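Mercuric reductase (Metallosphaera sedula, PDB 4YWO) probably reduces mercuric ions to elemental mercury with electrons from NADPH, working as a homodimeric FAD-dependent enzyme of the pyridine nucleotide-disulfide oxidoreductase family. Local coordinates at residues I32-L37 against N327-S332; L65-I70 against V82-S87; R172-L177 against Q191-M196; A317-S322 against K334-N339. All coordinates share one frame; numbering follows the deposited sequence.

Contact 1: I32-L37 against N327-S332; sequences IKANEL and NALTGS
With chi1 of -61° in Leu37 and -58° in Leu329, each CG stands anti to its own carbonyl carbon, and the two leucines reach out from neighbouring helix ends until the side chains cross obliquely and their CD1 methyls meet, 4.2 Å from Leu37 CD1 to Leu329 CD1. The same Leu329 methyl lies against the helix 25-36 backbone, 4.0 Å from Ala34 CA. Thr330 adds its methyl branch: chi1 of 72° sets CG2 anti to the carbonyl carbon, where it touches Leu37 CD1 at 3.9 Å, and the two side chains cross at roughly a right angle. The hydroxyl OG1, on the other branch, is bonded to the carbonyl of Glu326 one turn back. Both helices finish here; Leu37 and Gly331 are the first residues to leave the helical path, Gly331 with positive phi. Just beyond, Ser332 OG donates to Asn327 OD1 at 2.8 Å, in the carbonyl plane and on a lone pair, tying the outgoing chain back to the last turn. Helix 25-36 follows the glycine-rich turn of the FAD-binding Rossmann-type domain, and the contact sets its C-terminal end against that of helix 314-330. No hydrogen bond crosses; only apolar contacts link the two segments, which implies a contact without directional polar constraints.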
# COMPACT_ATOMS: atom_id res chain seq x y z
N ILE A 32 1.86 7.90 27.90
CA ILE A 32 0.96 6.71 27.79
C ILE A 32 1.65 5.48 28.37
O ILE A 32 1.04 4.78 29.21
CB ILE A 32 0.52 6.48 26.35
CG1 ILE A 32 -0.34 7.64 25.97
CG2 ILE A 32 -0.18 5.07 26.25
CD1 ILE A 32 -0.68 7.63 24.49
N LYS A 33 2.89 5.26 27.99
CA LYS A 33 3.67 4.21 28.52
C LYS A 33 3.80 4.28 30.01
O LYS A 33 3.80 3.25 30.68
CB LYS A 33 5.01 4.13 27.93
CG LYS A 33 5.87 3.00 28.41
CD LYS A 33 5.12 1.69 28.10
CE LYS A 33 6.12 0.63 27.67
NZ LYS A 33 5.54 -0.54 26.93
N ALA A 34 4.00 5.48 30.53
CA ALA A 34 4.12 5.61 31.98
C ALA A 34 2.82 5.13 32.71
O ALA A 34 2.92 4.36 33.70
CB ALA A 34 4.42 7.08 32.33
N ASN A 35 1.67 5.53 32.21
CA ASN A 35 0.36 5.09 32.73
C ASN A 35 0.23 3.58 32.70
O ASN A 35 -0.27 2.99 33.67
CB ASN A 35 -0.79 5.75 31.97
CG ASN A 35 -1.21 7.04 32.54
OD1 ASN A 35 -2.27 7.13 33.06
ND2 ASN A 35 -0.41 8.08 32.41
N GLU A 36 0.62 2.98 31.60
CA GLU A 36 0.64 1.52 31.41
C GLU A 36 1.56 0.80 32.42
O GLU A 36 1.31 -0.33 32.82
CB GLU A 36 1.02 1.16 29.99
CG GLU A 36 -0.07 1.61 28.98
CD GLU A 36 0.33 1.46 27.49
OE1 GLU A 36 1.51 1.15 27.18
OE2 GLU A 36 -0.59 1.61 26.62
N LEU A 37 2.64 1.44 32.86
CA LEU A 37 3.50 0.87 33.87
C LEU A 37 3.12 1.35 35.25
O LEU A 37 3.92 1.20 36.21
CB LEU A 37 4.94 1.29 33.56
CG LEU A 37 5.37 0.76 32.21
CD1 LEU A 37 6.76 1.28 31.78
CD2 LEU A 37 5.21 -0.78 32.23
N ASN A 327 12.47 1.89 29.56
CA ASN A 327 13.84 1.67 30.09
C ASN A 327 14.03 2.47 31.40
O ASN A 327 14.61 1.99 32.43
CB ASN A 327 14.92 2.07 29.15
CG ASN A 327 15.03 1.11 27.90
OD1 ASN A 327 14.51 0.03 27.96
ND2 ASN A 327 15.78 1.47 26.93
N ALA A 328 13.44 3.64 31.43
CA ALA A 328 13.64 4.51 32.66
C ALA A 328 12.92 3.94 33.82
O ALA A 328 13.54 3.94 34.93
CB ALA A 328 13.14 5.95 32.36
N LEU A 329 11.70 3.41 33.64
CA LEU A 329 10.86 3.00 34.79
C LEU A 329 11.01 1.52 35.16
O LEU A 329 10.62 1.15 36.27
CB LEU A 329 9.41 3.26 34.61
CG LEU A 329 8.89 4.67 34.34
CD1 LEU A 329 7.46 4.75 33.95
CD2 LEU A 329 9.14 5.49 35.63
N THR A 330 11.54 0.69 34.25
CA THR A 330 11.58 -0.75 34.55
C THR A 330 12.94 -1.23 34.66
O THR A 330 13.13 -2.34 35.10
CB THR A 330 10.78 -1.60 33.50
OG1 THR A 330 11.48 -1.62 32.30
CG2 THR A 330 9.44 -1.07 33.27
N GLY A 331 13.93 -0.48 34.23
CA GLY A 331 15.26 -0.95 34.22
C GLY A 331 15.61 -1.85 33.01
O GLY A 331 16.65 -2.49 32.97
N SER A 332 14.76 -1.81 31.99
CA SER A 332 15.00 -2.63 30.75
C SER A 332 16.14 -2.00 29.92
O SER A 332 16.63 -0.83 30.15
CB SER A 332 13.70 -2.86 30.01
OG SER A 332 13.09 -1.58 29.74

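Contact 2: L65-I70 against V82-S87; sequences LYIAEI and VYPPFS
Apolar contact carries the whole meeting of Ile67 and Pro84. The CG2 branch of Ile67 lies 3.7 Å from Pro84 CB and 4.0 Å from Pro84 CG, the isoleucine and the proline ring running past each other in opposite directions. In Ile67 chi1 is -71°, which sets CG2 anti to the backbone N and turns it to the proline, while CG1 stands anti to the carbonyl carbon. Pro84 CG also approaches the helix backbone, 4.3 Å from Ala68 CA, and the CA atoms of these two residues are 6.6 Å apart. The segments belong to a helix-loop-helix passage: helix 58-78 starts at Cys58 of the redox-active disulfide with Cys53 and carries the FAD-binding Lys62, and the chain then returns through the extended loop 82-87 along the helix flank before entering helix 87-110. Ser88 and Glu91 of that next helix also touch Ile67, and Tyr71 packs on Pro84 from the first. No hydrogen bond crosses between the segments. Inside the helix, Glu69 N donates to Leu65 O at 2.9 Å; at the loop, Arg75 binds the carbonyl of Val82 and Tyr83 OH pairs with Glu81. Another side of the same helical segment meets the second subunit: Tyr66 packs on Ile383 of that chain.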
# COMPACT_ATOMS: atom_id res chain seq x y z
N LEU A 65 -1.16 18.42 0.36
CA LEU A 65 -0.71 17.66 -0.81
C LEU A 65 -1.83 16.84 -1.39
O LEU A 65 -1.87 16.70 -2.63
CB LEU A 65 0.47 16.67 -0.43
CG LEU A 65 1.81 17.39 -0.20
CD1 LEU A 65 2.73 16.49 0.58
CD2 LEU A 65 2.41 17.69 -1.52
N TYR A 66 -2.76 16.36 -0.58
CA TYR A 66 -3.97 15.61 -1.04
C TYR A 66 -4.84 16.54 -1.89
O TYR A 66 -5.23 16.19 -3.03
CB TYR A 66 -4.70 15.00 0.12
CG TYR A 66 -6.09 14.53 -0.27
CD1 TYR A 66 -6.23 13.39 -0.97
CD2 TYR A 66 -7.23 15.25 0.11
CE1 TYR A 66 -7.51 12.98 -1.32
CE2 TYR A 66 -8.49 14.84 -0.24
CZ TYR A 66 -8.59 13.75 -1.00
OH TYR A 66 -9.93 13.38 -1.31
N ILE A 67 -5.08 17.71 -1.34
CA ILE A 67 -5.91 18.73 -2.07
C ILE A 67 -5.23 19.07 -3.37
O ILE A 67 -5.89 19.10 -4.45
CB ILE A 67 -6.05 19.99 -1.24
CG1 ILE A 67 -6.96 19.65 -0.10
CG2 ILE A 67 -6.78 21.06 -2.09
CD1 ILE A 67 -7.05 20.73 0.86
N ALA A 68 -3.93 19.29 -3.37
CA ALA A 68 -3.18 19.56 -4.56
C ALA A 68 -3.36 18.43 -5.64
O ALA A 68 -3.47 18.70 -6.84
CB ALA A 68 -1.76 19.85 -4.34
N GLU A 69 -3.20 17.21 -5.19
CA GLU A 69 -3.33 16.05 -6.02
C GLU A 69 -4.71 15.91 -6.67
O GLU A 69 -4.80 15.59 -7.87
CB GLU A 69 -2.97 14.77 -5.23
CG GLU A 69 -3.24 13.51 -6.02
CD GLU A 69 -4.62 12.79 -5.76
OE1 GLU A 69 -5.05 12.64 -4.57
OE2 GLU A 69 -5.26 12.29 -6.80
N ILE A 70 -5.77 16.05 -5.94
CA ILE A 70 -7.10 15.79 -6.53
C ILE A 70 -7.44 16.88 -7.55
O ILE A 70 -8.03 16.62 -8.56
CB ILE A 70 -8.22 15.62 -5.51
CG1 ILE A 70 -8.45 16.85 -4.65
CG2 ILE A 70 -7.91 14.42 -4.61
CD1 ILE A 70 -9.53 16.74 -3.62
N VAL A 82 -8.67 24.40 -13.19
CA VAL A 82 -9.17 24.49 -11.87
C VAL A 82 -8.02 24.16 -10.86
O VAL A 82 -7.39 23.16 -10.99
CB VAL A 82 -10.33 23.57 -11.75
CG1 VAL A 82 -9.90 22.12 -12.06
CG2 VAL A 82 -10.98 23.68 -10.43
N TYR A 83 -7.68 25.15 -10.04
CA TYR A 83 -6.69 25.02 -8.94
C TYR A 83 -7.39 25.09 -7.58
O TYR A 83 -8.46 25.64 -7.40
CB TYR A 83 -5.61 26.09 -9.11
CG TYR A 83 -4.75 25.86 -10.32
CD1 TYR A 83 -5.14 26.37 -11.56
CD2 TYR A 83 -3.60 25.17 -10.25
CE1 TYR A 83 -4.39 26.15 -12.68
CE2 TYR A 83 -2.83 24.95 -11.38
CZ TYR A 83 -3.25 25.44 -12.58
OH TYR A 83 -2.44 25.21 -13.65
N PRO A 84 -6.73 24.55 -6.55
CA PRO A 84 -7.35 24.59 -5.28
C PRO A 84 -7.58 26.06 -4.76
O PRO A 84 -6.67 26.85 -4.97
CB PRO A 84 -6.31 23.96 -4.40
CG PRO A 84 -5.52 23.09 -5.27
CD PRO A 84 -5.47 23.81 -6.58
N PRO A 85 -8.70 26.30 -4.13
CA PRO A 85 -8.95 27.70 -3.71
C PRO A 85 -7.94 28.06 -2.54
O PRO A 85 -7.51 27.22 -1.77
CB PRO A 85 -10.37 27.64 -3.23
CG PRO A 85 -10.65 26.23 -2.85
CD PRO A 85 -9.82 25.42 -3.81
N PHE A 86 -7.59 29.34 -2.44
CA PHE A 86 -6.72 29.78 -1.37
C PHE A 86 -7.32 29.44 -0.03
O PHE A 86 -6.57 29.12 0.94
CB PHE A 86 -6.46 31.29 -1.54
CG PHE A 86 -5.61 31.89 -0.39
CD1 PHE A 86 -4.28 31.66 -0.30
CD2 PHE A 86 -6.22 32.61 0.64
CE1 PHE A 86 -3.52 32.18 0.72
CE2 PHE A 86 -5.48 33.14 1.68
CZ PHE A 86 -4.11 32.93 1.71
N SER A 87 -8.64 29.40 0.11
CA SER A 87 -9.36 29.03 1.30
C SER A 87 -9.08 27.60 1.80
O SER A 87 -9.42 27.26 2.91
CB SER A 87 -10.89 29.20 1.12
OG SER A 87 -11.40 28.31 0.15

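Contact 3: R172-L177 against Q191-M196; sequences RRIDSL and QMYSRM
Two aliphatic ends meet the ring of Tyr193. Leu177 CD2 sits at the root of the ring, 4.0 Å from Tyr193 CG and 4.1 Å from its CB, the leucine side chain crossing the tyrosine at a slant. Farther out, Ile174 CD1 lies 4.0 Å from Tyr193 CE2, the two side chains crossing at about a right angle. Both methyls come in obliquely to the ring plane. The isoleucine reaches it because chi1 of 68° swings CG1 between the backbone N and the carbonyl carbon and chi2 of 178° then extends the chain, although its CB does not point at the helix. Leu177, by contrast, already faces Tyr193 from strand 176-180. In the next shell Val200 and Trp162 also touch the tyrosine, and its hydroxyl is hydrogen-bonded to the carbonyl of Ala167, which ties down the far end of the ring. Leu177 is held by backbone bonds to Glu199 and Ala201 of the adjacent strand. Strand 176-180, helix 184-194 and strand 199-203 form a right-handed beta-alpha-beta unit of the four-stranded parallel sheet, and the contact packs the helix's last turn against inner strand 176-180 and the loop leading into it. The chemistry implies an apolar setting for the buried ring, whose hydroxyl is satisfied by Ala167.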
# COMPACT_ATOMS: atom_id res chain seq x y z
N ARG A 172 -1.06 35.40 2.55
CA ARG A 172 -1.49 35.97 1.31
C ARG A 172 -1.28 35.05 0.17
O ARG A 172 -0.57 34.07 0.27
CB ARG A 172 -0.73 37.25 1.05
CG ARG A 172 0.69 37.06 0.60
CD ARG A 172 1.59 38.25 0.93
NE ARG A 172 2.86 38.18 0.27
CZ ARG A 172 3.94 37.54 0.77
NH1 ARG A 172 3.90 36.96 1.92
NH2 ARG A 172 5.06 37.56 0.12
N ARG A 173 -1.87 35.39 -0.92
CA ARG A 173 -1.70 34.65 -2.14
C ARG A 173 -0.45 35.11 -2.80
O ARG A 173 -0.20 36.32 -2.97
CB ARG A 173 -2.86 34.89 -3.06
CG ARG A 173 -4.06 34.25 -2.43
CD ARG A 173 -5.30 34.62 -3.17
NE ARG A 173 -5.39 33.91 -4.43
CZ ARG A 173 -6.53 33.77 -4.99
NH1 ARG A 173 -7.59 34.30 -4.41
NH2 ARG A 173 -6.61 33.13 -6.16
N ILE A 174 0.44 34.22 -3.18
CA ILE A 174 1.65 34.57 -3.89
C ILE A 174 1.70 33.99 -5.27
O ILE A 174 0.99 32.98 -5.55
CB ILE A 174 2.94 34.15 -3.08
CG1 ILE A 174 3.06 32.63 -3.02
CG2 ILE A 174 2.93 34.69 -1.66
CD1 ILE A 174 4.27 32.09 -2.31
N ASP A 175 2.48 34.60 -6.14
CA ASP A 175 2.71 34.08 -7.50
C ASP A 175 3.98 33.31 -7.75
O ASP A 175 4.08 32.63 -8.78
CB ASP A 175 2.73 35.21 -8.54
CG ASP A 175 1.43 36.02 -8.54
OD1 ASP A 175 0.33 35.47 -8.22
OD2 ASP A 175 1.51 37.22 -8.85
N SER A 176 5.00 33.49 -6.91
CA SER A 176 6.31 32.92 -7.10
C SER A 176 6.89 32.65 -5.74
O SER A 176 6.65 33.36 -4.79
CB SER A 176 7.21 33.76 -8.01
OG SER A 176 7.30 35.06 -7.41
N LEU A 177 7.72 31.59 -5.65
CA LEU A 177 8.32 31.08 -4.45
C LEU A 177 9.72 30.57 -4.71
O LEU A 177 9.94 29.79 -5.63
CB LEU A 177 7.46 29.96 -3.80
CG LEU A 177 7.95 29.39 -2.51
CD1 LEU A 177 7.83 30.39 -1.37
CD2 LEU A 177 7.15 28.15 -2.13
N GLN A 191 6.19 20.83 -4.74
CA GLN A 191 5.13 20.25 -5.47
C GLN A 191 3.77 20.83 -5.05
O GLN A 191 2.96 21.13 -5.88
CB GLN A 191 5.10 18.73 -5.31
CG GLN A 191 3.93 18.14 -6.07
CD GLN A 191 4.01 16.59 -6.11
OE1 GLN A 191 3.21 15.97 -5.37
NE2 GLN A 191 4.52 16.10 -7.19
N MET A 192 3.54 21.03 -3.76
CA MET A 192 2.36 21.58 -3.24
C MET A 192 2.08 22.95 -3.86
O MET A 192 1.00 23.15 -4.44
CB MET A 192 2.44 21.76 -1.72
CG MET A 192 1.24 22.30 -0.97
SD MET A 192 1.62 22.78 0.72
CE MET A 192 2.20 21.23 1.46
N TYR A 193 3.09 23.86 -3.84
CA TYR A 193 2.81 25.23 -4.34
C TYR A 193 2.79 25.26 -5.80
O TYR A 193 1.95 25.97 -6.40
CB TYR A 193 3.86 26.19 -3.71
CG TYR A 193 3.41 26.78 -2.39
CD1 TYR A 193 3.26 26.03 -1.21
CD2 TYR A 193 2.99 28.13 -2.29
CE1 TYR A 193 2.72 26.57 -0.03
CE2 TYR A 193 2.54 28.65 -1.13
CZ TYR A 193 2.39 27.92 -0.00
OH TYR A 193 1.88 28.46 1.13
N SER A 194 3.60 24.47 -6.50
CA SER A 194 3.48 24.44 -7.98
C SER A 194 2.11 23.99 -8.45
O SER A 194 1.53 24.53 -9.40
CB SER A 194 4.61 23.65 -8.59
OG SER A 194 4.54 22.29 -8.30
N ARG A 195 1.49 23.10 -7.70
CA ARG A 195 0.13 22.57 -8.01
C ARG A 195 -0.95 23.55 -7.57
O ARG A 195 -2.15 23.29 -7.62
CB ARG A 195 -0.04 21.16 -7.41
CG ARG A 195 0.80 20.15 -8.11
CD ARG A 195 0.54 18.75 -7.52
NE ARG A 195 1.17 17.71 -8.34
CZ ARG A 195 0.83 16.39 -8.29
NH1 ARG A 195 0.01 15.98 -7.36
NH2 ARG A 195 1.39 15.61 -9.21
N MET A 196 -0.48 24.66 -6.95
CA MET A 196 -1.41 25.83 -6.68
C MET A 196 -1.16 27.01 -7.59
O MET A 196 -1.49 28.16 -7.16
CB MET A 196 -1.38 26.17 -5.27
CG MET A 196 -1.81 25.01 -4.47
SD MET A 196 -1.73 25.28 -2.77
CE MET A 196 -2.21 23.59 -2.19

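Contact 4: A317-S322 against K334-N339. With FAD (flavin-adenine dinucleotide), chain B; GOL (glycerol), chain G.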
# COMPACT_ATOMS: atom_id res chain seq x y z
N ALA A 317 9.57 8.96 16.62
CA ALA A 317 9.52 9.76 17.90
C ALA A 317 8.61 9.05 18.92
O ALA A 317 9.01 8.87 20.07
CB ALA A 317 9.06 11.18 17.60
N GLY A 318 7.45 8.54 18.47
CA GLY A 318 6.54 7.81 19.31
C GLY A 318 7.21 6.59 19.91
O GLY A 318 7.16 6.34 21.11
N ARG A 319 7.76 5.74 19.06
CA ARG A 319 8.45 4.52 19.50
C ARG A 319 9.55 4.83 20.50
O ARG A 319 9.60 4.11 21.56
CB ARG A 319 9.04 3.77 18.36
CG ARG A 319 9.60 2.41 18.73
CD ARG A 319 8.40 1.50 18.96
NE ARG A 319 8.67 0.26 19.66
CZ ARG A 319 7.82 -0.31 20.52
NH1 ARG A 319 6.71 0.33 20.94
NH2 ARG A 319 8.13 -1.46 21.01
N GLN A 320 10.41 5.84 20.23
CA GLN A 320 11.48 6.26 21.18
C GLN A 320 10.87 6.75 22.48
O GLN A 320 11.44 6.41 23.56
CB GLN A 320 12.37 7.25 20.52
CG GLN A 320 13.21 6.76 19.35
CD GLN A 320 14.00 7.79 18.72
OE1 GLN A 320 13.58 9.00 18.69
NE2 GLN A 320 15.08 7.41 18.09
N GLY A 321 9.75 7.51 22.48
CA GLY A 321 9.16 7.99 23.75
C GLY A 321 8.70 6.78 24.58
O GLY A 321 8.94 6.68 25.77
N SER A 322 8.09 5.74 23.92
CA SER A 322 7.74 4.54 24.63
C SER A 322 8.89 3.78 25.18
O SER A 322 8.80 3.32 26.35
CB SER A 322 6.91 3.52 23.72
OG SER A 322 5.67 4.14 23.31
N LYS A 334 15.95 -2.03 26.26
CA LYS A 334 15.32 -2.02 24.91
C LYS A 334 15.87 -0.95 24.03
O LYS A 334 16.35 0.13 24.51
CB LYS A 334 13.85 -1.90 25.01
CG LYS A 334 13.32 -3.05 25.85
CD LYS A 334 11.84 -3.26 25.74
CE LYS A 334 11.54 -4.60 26.42
NZ LYS A 334 10.10 -4.68 26.77
N ARG A 335 15.86 -1.26 22.71
CA ARG A 335 16.40 -0.43 21.69
C ARG A 335 15.45 -0.29 20.54
O ARG A 335 14.54 -1.12 20.43
CB ARG A 335 17.65 -1.03 21.17
CG ARG A 335 18.49 -1.43 22.34
CD ARG A 335 19.85 -1.79 21.92
NE ARG A 335 19.86 -3.13 21.37
CZ ARG A 335 20.99 -3.63 20.84
NH1 ARG A 335 22.12 -2.91 20.88
NH2 ARG A 335 20.98 -4.83 20.29
N VAL A 336 15.61 0.74 19.71
CA VAL A 336 14.79 0.79 18.52
C VAL A 336 15.79 0.88 17.41
O VAL A 336 16.46 1.93 17.23
CB VAL A 336 13.74 1.94 18.50
CG1 VAL A 336 14.37 3.20 18.87
CG2 VAL A 336 13.08 2.06 17.13
N ASP A 337 15.84 -0.22 16.67
CA ASP A 337 16.71 -0.36 15.45
C ASP A 337 16.34 0.60 14.32
O ASP A 337 15.32 0.38 13.64
CB ASP A 337 16.54 -1.80 14.99
CG ASP A 337 17.22 -2.12 13.61
OD1 ASP A 337 18.20 -1.44 13.21
OD2 ASP A 337 16.72 -3.09 12.97
N GLU A 338 17.15 1.64 14.13
CA GLU A 338 16.87 2.66 13.12
C GLU A 338 16.96 2.13 11.69
O GLU A 338 16.46 2.77 10.77
CB GLU A 338 17.82 3.85 13.30
CG GLU A 338 17.13 5.20 13.22
CD GLU A 338 17.79 6.24 14.11
OE1 GLU A 338 18.46 5.85 15.09
OE2 GLU A 338 17.63 7.45 13.83
N ASN A 339 17.58 0.98 11.51
CA ASN A 339 17.75 0.39 10.10
C ASN A 339 16.57 -0.47 9.65
O ASN A 339 16.61 -1.05 8.59
CB ASN A 339 19.07 -0.32 9.96
CG ASN A 339 20.26 0.65 10.06
OD1 ASN A 339 20.17 1.85 9.68
ND2 ASN A 339 21.38 0.15 10.54
PA FAD B . 7.95 17.88 19.06
O1A FAD B . 6.59 17.33 18.71
O2A FAD B . 8.38 19.23 18.52
O5B FAD B . 8.08 17.92 20.66
C5B FAD B . 8.51 19.11 21.33
C4B FAD B . 7.35 19.68 22.14
O4B FAD B . 7.77 19.88 23.49
C3B FAD B . 6.90 21.02 21.59
O3B FAD B . 5.53 20.95 21.19
C2B FAD B . 7.07 22.02 22.71
O2B FAD B . 5.81 22.60 23.04
C1B FAD B . 7.62 21.25 23.90
N9A FAD B . 8.94 21.80 24.29
C8A FAD B . 9.98 22.01 23.47
N7A FAD B . 11.04 22.53 24.15
C5A FAD B . 10.67 22.66 25.43
C6A FAD B . 11.31 23.15 26.68
N6A FAD B . 12.58 23.60 26.69
N1A FAD B . 10.57 23.12 27.82
C2A FAD B . 9.30 22.66 27.82
N3A FAD B . 8.66 22.21 26.73
C4A FAD B . 9.28 22.18 25.53
N1 FAD B . 7.22 12.98 10.05
C2 FAD B . 6.63 11.87 9.52
O2 FAD B . 6.88 10.76 10.03
N3 FAD B . 5.80 11.93 8.47
C4 FAD B . 5.48 13.08 7.87
O4 FAD B . 4.70 13.10 6.89
C4X FAD B . 6.08 14.34 8.39
N5 FAD B . 5.81 15.54 7.84
C5X FAD B . 6.37 16.67 8.34
C6 FAD B . 6.08 17.90 7.75
C7 FAD B . 6.65 19.06 8.26
C7M FAD B . 6.34 20.39 7.63
C8 FAD B . 7.58 18.99 9.42
C8M FAD B . 8.19 20.25 9.97
C9 FAD B . 7.87 17.77 10.01
C9A FAD B . 7.30 16.60 9.50
N10 FAD B . 7.59 15.36 10.09
C10 FAD B . 6.99 14.21 9.55
C1' FAD B . 8.50 15.26 11.24
C2' FAD B . 7.68 15.07 12.51
O2' FAD B . 6.68 16.09 12.59
C3' FAD B . 8.58 15.15 13.74
O3' FAD B . 9.67 14.24 13.59
C4' FAD B . 7.80 14.79 15.00
O4' FAD B . 6.82 15.80 15.26
C5' FAD B . 8.73 14.66 16.20
O5' FAD B . 7.99 14.89 17.40
P FAD B . 8.75 15.22 18.78
O1P FAD B . 7.78 15.03 19.92
O2P FAD B . 10.07 14.48 18.78
O3P FAD B . 9.06 16.79 18.64
C1 GOL G . 19.10 7.72 18.60
O1 GOL G . 19.38 8.50 17.43
C2 GOL G . 19.38 6.25 18.31
O2 GOL G . 20.62 5.87 18.91
C3 GOL G . 18.26 5.39 18.88
O3 GOL G . 17.15 5.39 17.98
O HOH W 1 16.92 9.17 16.44
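A glycerol, probably from the crystallisation liquor, bridges Gln320 and Glu338, which do not bond to each other directly. Gln320 NE2 donates to the glycerol O3 at 2.9 Å, with a bent N-H...O angle of 138°, and that hydroxyl donates to Glu338 OE1 at 3.2 Å. A water makes a second bridge, accepting from Gln320 NE2 at 3.0 Å and donating to Glu338 OE2 at 3.2 Å. The amide's other end, OE1, accepts from the backbone N of Gly305, so both ends of the Gln320 amide are engaged. Helix 314-330 runs beside the FAD in the Rossmann-type FAD-binding part of this oxidoreductase fold: Ala317 CB approaches the phosphate oxygen O2P of FAD at 3.6 Å, and the loop leading to strand 343-345 of the dimerisation domain comes back along the helix. Val336 is the direct apolar link. Its two methyls divide between two helix side chains, CG1 lying 3.8 Å from Gln320 CG and CG2 3.8 Å from Arg319 CG. With chi1 at -172° the Arg319 CG is anti to the backbone N, and a bend at chi2 follows; the guanidinium forms a salt bridge with Asp432 of the second subunit, whose Val434 packs on both Arg319 and Val336.

Along the chain, contacts 2 and 3 follow one another inside the long loop closed by contact 1, whereas contact 4 interlaces with contact 1, their segments alternating, and both use helix 314-330. The four form two pairs on opposite sides of the chain's centre. Contacts 1 and 4 have centres 14 Å apart and are joined by a probable hydrogen bond from Asn327 ND2 to Lys334 O, 2.8 Å. Contacts 2 and 3, with centres 11 Å apart, touch through Phe86 on Arg173 and Pro84 on Arg195, setting the loop after helix 58-78 against the beta-alpha-beta unit of the four-stranded parallel sheet. Between the pairs, centres lie 35 to 46 Å apart. Contacts 2 and 4, one from each pair, both touch the second subunit.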